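Local coordinates for protein putative polysaccharide deacetylase (Bdellovibrio bacteriovorus HD100, PDB 5JP6) that probably removes N-acetyl groups from peptidoglycan as a zinc-binding deacetylase of carbohydrate esterase family 4, at residues R31-D36 with S49-E54; L92-I97 with E112-V117; S305-T310 with V332-I337. The protein carries 1 engineered substitution. One frame throughout, in Å; residues are numbered along the deposited sequence.

Contact 1: residues R31-D36 with S49-E54; sequences RQAVSD and SEANPE
Ser49 and Asp36 tie the loop ahead of helix 53-66 to helix 24-39: the serine hydroxyl OG donates to Asp36 OD2 over 2.8 Å, meeting the anti lone pair, the one turned from the other carboxylate oxygen. The same OG also accepts the backbone N-H of Ala51, with Ala51 N 2.9 Å from Ser49 OG and an N-H...O angle of 157°. The second bond makes an ST turn; accepting there while donating to Asp36 helps to fix the rotation of the hydroxyl. With OG opposite its own backbone nitrogen (chi1 173°), the hydroxyl can meet both partners.

The tight part lies beside this bond, where two alanines let the backbones come close, with Ala33 CA 4.8 Å from Ala51 CA. The methyl of Ala33 presses on the loop backbone, its CB 3.2 Å from Ala51 O. Ala51 CB points toward helix 24-39 and lies 4.2 Å from Ala33 CB. Pro53 closes the apolar patch more loosely, its CG 4.4 Å from Ala33 CB.

Toward solvent the fit slackens. Gln32, fully extended and only partly buried, lies lengthwise along the Ala51 methyl, with CD 3.7 Å from Ala51 CB, and Glu50 is exposed and barely covered. Asn52 turns from helix 24-39 and serves the next helix as its N-cap: Asn52 OD1 accepts from Glu54 N at 2.9 Å.

Within the all-helical N-terminal region, the contact thus joins consecutive longer helices linked through the short helix 43-47, whose Trp46 packs on Asp36, Asn52 and Pro53. Leu92 and Phe93, just ahead of helix 94-98, cover Ala33 and Pro53, and a salt bridge from Arg31 to Glu81 links helix 24-39 to helix 71-83.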
loop_
_atom_site.group_PDB
_atom_site.type_symbol
_atom_site.label_atom_id
_atom_site.label_comp_id
_atom_site.label_asym_id
_atom_site.label_seq_id
_atom_site.Cartn_x
_atom_site.Cartn_y
_atom_site.Cartn_z
ATOM N N ARG A 31 -16.781 4.525 15.205
ATOM C CA ARG A 31 -17.457 5.600 14.486
ATOM C C ARG A 31 -16.484 6.732 14.089
ATOM O O ARG A 31 -16.605 7.290 13.008
ATOM C CB ARG A 31 -18.647 6.129 15.298
ATOM C CG ARG A 31 -19.859 5.214 15.237
ATOM C CD ARG A 31 -21.042 5.859 15.939
ATOM N NE ARG A 31 -20.755 5.954 17.365
ATOM C CZ ARG A 31 -20.854 4.940 18.213
ATOM N NH1 ARG A 31 -21.272 3.738 17.791
ATOM N NH2 ARG A 31 -20.542 5.132 19.493
ATOM N N GLN A 32 -15.497 7.029 14.936
ATOM C CA GLN A 32 -14.516 8.095 14.658
ATOM C C GLN A 32 -13.580 7.784 13.470
ATOM O O GLN A 32 -13.224 8.656 12.651
ATOM C CB GLN A 32 -13.682 8.391 15.899
ATOM C CG GLN A 32 -12.767 9.592 15.705
ATOM C CD GLN A 32 -11.847 9.832 16.871
ATOM O OE1 GLN A 32 -11.869 9.092 17.849
ATOM N NE2 GLN A 32 -11.013 10.868 16.769
ATOM N N ALA A 33 -13.199 6.534 13.371
ATOM C CA ALA A 33 -12.382 6.082 12.229
ATOM C C ALA A 33 -13.114 6.343 10.908
ATOM O O ALA A 33 -12.578 6.900 9.946
ATOM C CB ALA A 33 -12.085 4.610 12.369
ATOM N N VAL A 34 -14.371 5.934 10.893
ATOM C CA VAL A 34 -15.221 6.090 9.717
ATOM C C VAL A 34 -15.397 7.588 9.391
ATOM O O VAL A 34 -15.222 8.013 8.228
ATOM C CB VAL A 34 -16.586 5.400 9.923
ATOM C CG1 VAL A 34 -17.517 5.684 8.756
ATOM C CG2 VAL A 34 -16.402 3.902 10.078
ATOM N N SER A 35 -15.760 8.370 10.404
ATOM C CA SER A 35 -15.903 9.826 10.256
ATOM C C SER A 35 -14.628 10.519 9.758
ATOM O O SER A 35 -14.689 11.344 8.842
ATOM C CB SER A 35 -16.295 10.470 11.602
ATOM O OG SER A 35 -16.326 11.899 11.465
ATOM N N ASP A 36 -13.485 10.202 10.381
ATOM C CA ASP A 36 -12.205 10.838 10.006
ATOM C C ASP A 36 -11.801 10.431 8.581
ATOM O O ASP A 36 -11.244 11.238 7.831
ATOM C CB ASP A 36 -11.063 10.457 10.952
ATOM C CG ASP A 36 -11.132 11.137 12.288
ATOM O OD1 ASP A 36 -12.091 11.897 12.517
ATOM O OD2 ASP A 36 -10.205 10.918 13.108
ATOM N N SER A 49 -4.930 11.331 11.619
ATOM C CA SER A 49 -6.051 10.865 12.454
ATOM C C SER A 49 -5.603 10.090 13.660
ATOM O O SER A 49 -4.645 9.333 13.578
ATOM C CB SER A 49 -6.995 9.961 11.675
ATOM O OG SER A 49 -7.977 9.408 12.536
ATOM N N GLU A 50 -6.342 10.248 14.759
ATOM C CA GLU A 50 -6.096 9.504 15.986
ATOM C C GLU A 50 -6.865 8.192 16.054
ATOM O O GLU A 50 -6.648 7.371 16.973
ATOM C CB GLU A 50 -6.458 10.374 17.202
ATOM C CG GLU A 50 -5.646 11.661 17.305
ATOM C CD GLU A 50 -5.956 12.441 18.566
ATOM O OE1 GLU A 50 -5.836 11.853 19.664
ATOM O OE2 GLU A 50 -6.323 13.639 18.463
ATOM N N ALA A 51 -7.752 7.990 15.092
ATOM C CA ALA A 51 -8.586 6.802 15.039
ATOM C C ALA A 51 -8.261 5.975 13.808
ATOM O O ALA A 51 -9.139 5.315 13.253
ATOM C CB ALA A 51 -10.052 7.189 15.047
ATOM N N ASN A 52 -6.998 5.984 13.383
ATOM C CA ASN A 52 -6.592 5.072 12.330
ATOM C C ASN A 52 -6.789 3.619 12.829
ATOM O O ASN A 52 -6.329 3.257 13.900
ATOM C CB ASN A 52 -5.148 5.282 11.963
ATOM C CG ASN A 52 -4.703 4.347 10.873
ATOM O OD1 ASN A 52 -4.375 3.185 11.119
ATOM N ND2 ASN A 52 -4.647 4.851 9.678
ATOM N N PRO A 53 -7.464 2.773 12.049
ATOM C CA PRO A 53 -7.746 1.427 12.568
ATOM C C PRO A 53 -6.511 0.650 13.029
ATOM O O PRO A 53 -6.598 -0.062 14.027
ATOM C CB PRO A 53 -8.410 0.739 11.376
ATOM C CG PRO A 53 -9.107 1.868 10.676
ATOM C CD PRO A 53 -8.133 3.020 10.755
ATOM N N GLU A 54 -5.386 0.800 12.342
ATOM C CA GLU A 54 -4.166 0.098 12.765
ATOM C C GLU A 54 -3.771 0.550 14.187
ATOM O O GLU A 54 -3.431 -0.278 15.062
ATOM C CB GLU A 54 -3.012 0.383 11.814
ATOM C CG GLU A 54 -1.787 -0.496 12.048
ATOM C CD GLU A 54 -0.702 -0.278 11.026
ATOM O OE1 GLU A 54 -0.794 0.721 10.281
ATOM O OE2 GLU A 54 0.227 -1.108 10.959
#

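Contact 2: residues L92-I97 with E112-V117; sequences LFENEI and ELLAQV
Glu94 OE2 is gripped by two arginines outside the two segments, Arg98 and Arg339, each in a salt bridge, while the carboxylate that carries it lies flat against Val117. The valine methyl CG1 comes over the face of the group, with Val117 CG1 3.2 Å from Glu94 OE1 and equally near Glu94 CD, a short and probably strained contact. Glu94 reaches this place as a fully extended chain, its CG opposite the backbone nitrogen (chi1 179°).

Between the short helix 94-98 and helix 110-126 this is helix-on-helix packing: residues three apart on the first, Glu94 and Ile97, face Leu113, Leu114 and Val117 on the second. Helix 110-126 begins just after Cys109, whose disulfide with Cys79 ties it to helix 71-83.

Ile97 divides its branches between the two leucines. The Ile97 and Leu114 side chains run alongside each other in opposite senses, with Ile97 CG2 3.7 Å from Leu114 CD2. Against Leu113 the Ile97 side chain stands roughly perpendicular, touching through its other branch, with Ile97 CD1 3.9 Å from Leu113 CD1. Leu90 of helix 87-90 packs on Ile97, Leu113 and Val117 alike.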
loop_
_atom_site.group_PDB
_atom_site.type_symbol
_atom_site.label_atom_id
_atom_site.label_comp_id
_atom_site.label_asym_id
_atom_site.label_seq_id
_atom_site.Cartn_x
_atom_site.Cartn_y
_atom_site.Cartn_z
ATOM N N LEU A 92 -13.055 -0.592 5.972
ATOM C CA LEU A 92 -11.994 0.199 6.594
ATOM C C LEU A 92 -11.203 -0.619 7.640
ATOM O O LEU A 92 -10.045 -0.328 7.900
ATOM C CB LEU A 92 -12.597 1.447 7.244
ATOM C CG LEU A 92 -11.632 2.491 7.761
ATOM C CD1 LEU A 92 -10.786 3.104 6.649
ATOM C CD2 LEU A 92 -12.417 3.588 8.464
ATOM N N PHE A 93 -11.873 -1.589 8.262
ATOM C CA PHE A 93 -11.298 -2.407 9.326
ATOM C C PHE A 93 -10.880 -3.792 8.858
ATOM O O PHE A 93 -10.459 -4.610 9.654
ATOM C CB PHE A 93 -12.328 -2.535 10.454
ATOM C CG PHE A 93 -12.602 -1.260 11.162
ATOM C CD1 PHE A 93 -11.795 -0.864 12.236
ATOM C CD2 PHE A 93 -13.667 -0.440 10.760
ATOM C CE1 PHE A 93 -12.030 0.334 12.883
ATOM C CE2 PHE A 93 -13.909 0.749 11.432
ATOM C CZ PHE A 93 -13.079 1.137 12.479
ATOM N N GLU A 94 -11.032 -4.073 7.566
ATOM C CA GLU A 94 -10.788 -5.422 7.051
ATOM C C GLU A 94 -9.381 -5.898 7.367
ATOM O O GLU A 94 -9.189 -7.055 7.769
ATOM C CB GLU A 94 -11.007 -5.464 5.547
ATOM C CG GLU A 94 -10.753 -6.805 4.902
ATOM C CD GLU A 94 -11.172 -6.880 3.459
ATOM O OE1 GLU A 94 -11.484 -5.846 2.850
ATOM O OE2 GLU A 94 -11.138 -8.053 2.943
ATOM N N ASN A 95 -8.375 -5.047 7.153
ATOM C CA ASN A 95 -7.009 -5.525 7.375
ATOM C C ASN A 95 -6.802 -5.895 8.833
ATOM O O ASN A 95 -6.145 -6.881 9.143
ATOM C CB ASN A 95 -5.983 -4.482 6.965
ATOM C CG ASN A 95 -5.827 -4.387 5.486
ATOM O OD1 ASN A 95 -6.648 -4.894 4.721
ATOM N ND2 ASN A 95 -4.728 -3.786 5.066
ATOM N N GLU A 96 -7.409 -5.122 9.731
ATOM C CA GLU A 96 -7.254 -5.428 11.163
ATOM C C GLU A 96 -7.987 -6.722 11.516
ATOM O O GLU A 96 -7.502 -7.513 12.316
ATOM C CB GLU A 96 -7.719 -4.269 12.034
ATOM C CG GLU A 96 -6.874 -3.022 11.895
ATOM C CD GLU A 96 -5.405 -3.283 12.065
ATOM O OE1 GLU A 96 -5.033 -3.946 13.078
ATOM O OE2 GLU A 96 -4.631 -2.778 11.222
ATOM N N ILE A 97 -9.147 -6.957 10.884
ATOM C CA ILE A 97 -9.895 -8.168 11.168
ATOM C C ILE A 97 -9.147 -9.418 10.655
ATOM O O ILE A 97 -9.169 -10.489 11.299
ATOM C CB ILE A 97 -11.307 -8.097 10.568
ATOM C CG1 ILE A 97 -12.108 -6.972 11.228
ATOM C CG2 ILE A 97 -12.031 -9.430 10.639
ATOM C CD1 ILE A 97 -13.251 -6.438 10.380
ATOM N N GLU A 112 -18.097 -13.848 10.439
ATOM C CA GLU A 112 -19.274 -13.093 10.051
ATOM C C GLU A 112 -18.869 -11.760 9.424
ATOM O O GLU A 112 -19.446 -11.319 8.436
ATOM C CB GLU A 112 -20.178 -12.839 11.273
ATOM C CG GLU A 112 -20.865 -14.081 11.823
ATOM C CD GLU A 112 -19.969 -15.066 12.632
ATOM O OE1 GLU A 112 -18.813 -14.751 13.072
ATOM O OE2 GLU A 112 -20.462 -16.211 12.858
ATOM N N LEU A 113 -17.889 -11.093 10.035
ATOM C CA LEU A 113 -17.406 -9.820 9.497
ATOM C C LEU A 113 -16.785 -10.007 8.121
ATOM O O LEU A 113 -17.050 -9.231 7.200
ATOM C CB LEU A 113 -16.396 -9.154 10.450
ATOM C CG LEU A 113 -17.004 -8.703 11.809
ATOM C CD1 LEU A 113 -15.891 -8.171 12.732
ATOM C CD2 LEU A 113 -18.088 -7.639 11.627
ATOM N N LEU A 114 -15.975 -11.047 7.973
ATOM C CA LEU A 114 -15.306 -11.237 6.707
ATOM C C LEU A 114 -16.340 -11.661 5.636
ATOM O O LEU A 114 -16.186 -11.309 4.467
ATOM C CB LEU A 114 -14.107 -12.180 6.795
ATOM C CG LEU A 114 -12.934 -11.651 7.635
ATOM C CD1 LEU A 114 -11.809 -12.684 7.623
ATOM C CD2 LEU A 114 -12.463 -10.285 7.116
ATOM N N ALA A 115 -17.416 -12.376 6.024
ATOM C CA ALA A 115 -18.469 -12.709 5.068
ATOM C C ALA A 115 -19.132 -11.395 4.550
ATOM O O ALA A 115 -19.454 -11.276 3.372
ATOM C CB ALA A 115 -19.498 -13.670 5.693
ATOM N N GLN A 116 -19.353 -10.416 5.438
ATOM C CA GLN A 116 -19.977 -9.125 5.067
ATOM C C GLN A 116 -19.070 -8.395 4.087
ATOM O O GLN A 116 -19.529 -7.889 3.072
ATOM C CB GLN A 116 -20.251 -8.221 6.302
ATOM C CG GLN A 116 -21.451 -8.600 7.133
ATOM C CD GLN A 116 -22.733 -8.345 6.376
ATOM O OE1 GLN A 116 -23.441 -9.293 6.006
ATOM N NE2 GLN A 116 -23.018 -7.055 6.073
ATOM N N VAL A 117 -17.765 -8.360 4.383
ATOM C CA VAL A 117 -16.830 -7.675 3.505
ATOM C C VAL A 117 -16.700 -8.379 2.158
ATOM O O VAL A 117 -16.717 -7.735 1.092
ATOM C CB VAL A 117 -15.457 -7.481 4.222
ATOM C CG1 VAL A 117 -14.399 -7.098 3.269
ATOM C CG2 VAL A 117 -15.635 -6.459 5.350
#

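Contact 3: residues S305-T310 with V332-I337; sequences SDDWRT and VLFHDI
Ser305 and Leu333 bring their CA atoms within 6.0 Å where the loop after strand 303-304, bent in a type I beta turn from Asp306 to Arg309, passes the end of strand 330-335. The two strands are parallel neighbours joined through helix 313-327, a beta-alpha-beta crossover in the parallel sheet of the NodB homology domain, and the loop leaves strand 303-304 beside the C-terminal end of strand 330-335, close to the zinc site.

Asp307 carries the contact by holding one residue twice. Its OD1 takes the ring N-H of His335, with ND1 2.8 Å from OD1 at an N-H...O angle of 158°; its OD2 takes the backbone N-H, with His335 N 2.8 Å from OD2. Both oxygens use their syn lone pairs, and OD1 sits close to the imidazole plane although the carboxylate is turned 43° from it. Asp307 points its CB at the strand, and with CG between its backbone nitrogen and carbonyl carbon (chi1 68°) the carboxylate meets both N-H groups. A further bond, between Thr341 OG1 and OD2, helps to fix the carboxylate. On the far side of the ring, NE2 is hydrogen-bonded to the hydroxyl OH of Tyr280, a residue of the zinc site. His335 stands behind the zinc ligands, in the second shell, and Asp307 backs it from one layer further out.

Ser305 secures the loop two residues earlier on the strand. Its OG receives the N-H of Asp307 in an ST turn, the distance from Asp307 N to Ser305 OG being 3.1 Å, and so helps place the aspartate. Ser305 CB packs obliquely on the Phe334 ring, 3.6 Å from CD1, while Asp307 OD2 meets the edge of that ring. In the plane of the Leu333 carbonyl, Ser305 OG donates to Leu333 O at 2.6 Å.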
loop_
_atom_site.group_PDB
_atom_site.type_symbol
_atom_site.label_atom_id
_atom_site.label_comp_id
_atom_site.label_asym_id
_atom_site.label_seq_id
_atom_site.Cartn_x
_atom_site.Cartn_y
_atom_site.Cartn_z
ATOM N N SER A 305 -4.294 8.292 -6.072
ATOM C CA SER A 305 -5.407 7.382 -6.143
ATOM C C SER A 305 -6.443 7.636 -5.090
ATOM O O SER A 305 -7.613 7.248 -5.274
ATOM C CB SER A 305 -4.939 5.930 -6.049
ATOM O OG SER A 305 -4.418 5.640 -4.768
ATOM N N ASP A 306 -6.024 8.252 -3.975
ATOM C CA ASP A 306 -6.892 8.350 -2.795
ATOM C C ASP A 306 -7.415 6.963 -2.356
ATOM O O ASP A 306 -8.496 6.866 -1.787
ATOM C CB ASP A 306 -8.064 9.300 -3.064
ATOM C CG ASP A 306 -7.645 10.733 -3.198
ATOM O OD1 ASP A 306 -6.579 11.112 -2.715
ATOM O OD2 ASP A 306 -8.499 11.498 -3.720
ATOM N N ASP A 307 -6.623 5.889 -2.587
ATOM C CA ASP A 307 -7.113 4.539 -2.283
ATOM C C ASP A 307 -7.226 4.280 -0.771
ATOM O O ASP A 307 -7.797 3.256 -0.382
ATOM C CB ASP A 307 -6.350 3.442 -3.021
ATOM C CG ASP A 307 -4.926 3.290 -2.568
ATOM O OD1 ASP A 307 -4.415 4.079 -1.726
ATOM O OD2 ASP A 307 -4.243 2.370 -3.053
ATOM N N TRP A 308 -6.705 5.187 0.064
ATOM C CA TRP A 308 -6.860 5.146 1.540
ATOM C C TRP A 308 -8.309 5.434 1.962
ATOM O O TRP A 308 -8.696 5.131 3.098
ATOM C CB TRP A 308 -5.905 6.160 2.195
ATOM C CG TRP A 308 -6.066 7.570 1.698
ATOM C CD1 TRP A 308 -5.367 8.173 0.694
ATOM C CD2 TRP A 308 -7.001 8.556 2.185
ATOM N NE1 TRP A 308 -5.815 9.452 0.516
ATOM C CE2 TRP A 308 -6.823 9.712 1.404
ATOM C CE3 TRP A 308 -7.995 8.556 3.171
ATOM C CZ2 TRP A 308 -7.559 10.867 1.612
ATOM C CZ3 TRP A 308 -8.739 9.711 3.354
ATOM C CH2 TRP A 308 -8.506 10.843 2.590
ATOM N N ARG A 309 -9.083 6.094 1.093
ATOM C CA ARG A 309 -10.437 6.515 1.446
ATOM C C ARG A 309 -11.438 5.413 1.114
ATOM O O ARG A 309 -11.461 4.890 0.014
ATOM C CB ARG A 309 -10.794 7.831 0.727
ATOM C CG ARG A 309 -11.993 8.509 1.366
ATOM C CD ARG A 309 -12.565 9.610 0.523
ATOM N NE ARG A 309 -11.645 10.696 0.283
ATOM C CZ ARG A 309 -11.401 11.692 1.135
ATOM N NH1 ARG A 309 -11.926 11.670 2.363
ATOM N NH2 ARG A 309 -10.604 12.683 0.759
ATOM N N THR A 310 -12.275 5.059 2.063
ATOM C CA THR A 310 -13.378 4.138 1.808
ATOM C C THR A 310 -14.259 4.755 0.730
ATOM O O THR A 310 -14.708 5.916 0.840
ATOM C CB THR A 310 -14.200 3.850 3.056
ATOM O OG1 THR A 310 -13.352 3.352 4.089
ATOM C CG2 THR A 310 -15.333 2.830 2.777
ATOM N N VAL A 332 2.110 7.333 -10.012
ATOM C CA VAL A 332 0.842 7.061 -9.329
ATOM C C VAL A 332 1.100 6.441 -7.969
ATOM O O VAL A 332 1.856 5.463 -7.882
ATOM C CB VAL A 332 -0.024 6.074 -10.140
ATOM C CG1 VAL A 332 -1.405 5.897 -9.478
ATOM C CG2 VAL A 332 -0.165 6.538 -11.582
ATOM N N LEU A 333 0.423 6.955 -6.949
ATOM C CA LEU A 333 0.494 6.386 -5.595
ATOM C C LEU A 333 -0.690 5.449 -5.308
ATOM O O LEU A 333 -1.837 5.923 -5.230
ATOM C CB LEU A 333 0.476 7.503 -4.554
ATOM C CG LEU A 333 0.497 7.036 -3.106
ATOM C CD1 LEU A 333 1.764 6.245 -2.753
ATOM C CD2 LEU A 333 0.323 8.216 -2.149
ATOM N N PHE A 334 -0.369 4.167 -5.097
ATOM C CA PHE A 334 -1.321 3.112 -4.661
ATOM C C PHE A 334 -0.696 2.546 -3.356
ATOM O O PHE A 334 0.493 2.720 -3.052
ATOM C CB PHE A 334 -1.483 1.985 -5.673
ATOM C CG PHE A 334 -2.337 2.313 -6.885
ATOM C CD1 PHE A 334 -3.717 2.637 -6.759
ATOM C CD2 PHE A 334 -1.789 2.224 -8.150
ATOM C CE1 PHE A 334 -4.466 2.851 -7.886
ATOM C CE2 PHE A 334 -2.568 2.410 -9.279
ATOM C CZ PHE A 334 -3.880 2.751 -9.131
ATOM N N HIS A 335 -1.518 1.766 -2.660
ATOM C CA HIS A 335 -1.074 0.927 -1.538
ATOM C C HIS A 335 -1.481 -0.512 -1.812
ATOM O O HIS A 335 -2.673 -0.788 -1.963
ATOM C CB HIS A 335 -1.688 1.427 -0.237
ATOM C CG HIS A 335 -1.285 2.823 0.123
ATOM N ND1 HIS A 335 -1.886 3.924 -0.456
ATOM C CD2 HIS A 335 -0.280 3.296 0.911
ATOM C CE1 HIS A 335 -1.275 5.015 -0.007
ATOM N NE2 HIS A 335 -0.308 4.651 0.817
ATOM N N ASP A 336 -0.512 -1.436 -1.856
ATOM C CA ASP A 336 -0.849 -2.837 -2.171
ATOM C C ASP A 336 -1.461 -3.513 -0.912
ATOM O O ASP A 336 -1.971 -4.626 -1.015
ATOM C CB ASP A 336 0.287 -3.662 -2.801
ATOM C CG ASP A 336 1.555 -3.658 -1.998
ATOM O OD1 ASP A 336 1.948 -2.555 -1.544
ATOM O OD2 ASP A 336 2.184 -4.736 -1.821
ATOM N N ILE A 337 -1.478 -2.832 0.226
ATOM C CA ILE A 337 -2.207 -3.299 1.416
ATOM C C ILE A 337 -3.684 -2.888 1.429
ATOM O O ILE A 337 -4.428 -3.242 2.352
ATOM C CB ILE A 337 -1.509 -2.856 2.731
ATOM C CG1 ILE A 337 -1.484 -1.340 2.869
ATOM C CG2 ILE A 337 -0.093 -3.413 2.792
ATOM C CD1 ILE A 337 -1.182 -0.854 4.248
#

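In the fold
Contact 3 lies near the middle of the molecule, its centre about 6 Å from that of the chain, whereas the centres of contacts 1 and 2 each lie about 18 Å from it, in the helical N-terminal region. Contact 2 is nonetheless buried and mostly apolar; contact 1 is only partly buried and combines small-residue packing with one polar bond. Contact 3 is buried and polar, and its Asp307-His335 pair leads to the zinc site. The two helical contacts share a seam, where Pro53 O packs on Glu96 CG. Segment 92-97 also reaches the NodB homology region, where Asn95 ND2 probably hydrogen-bonds Ile337 O at 2.8 Å and Leu92 packs on Thr310. Contacts 1 and 3 do not touch.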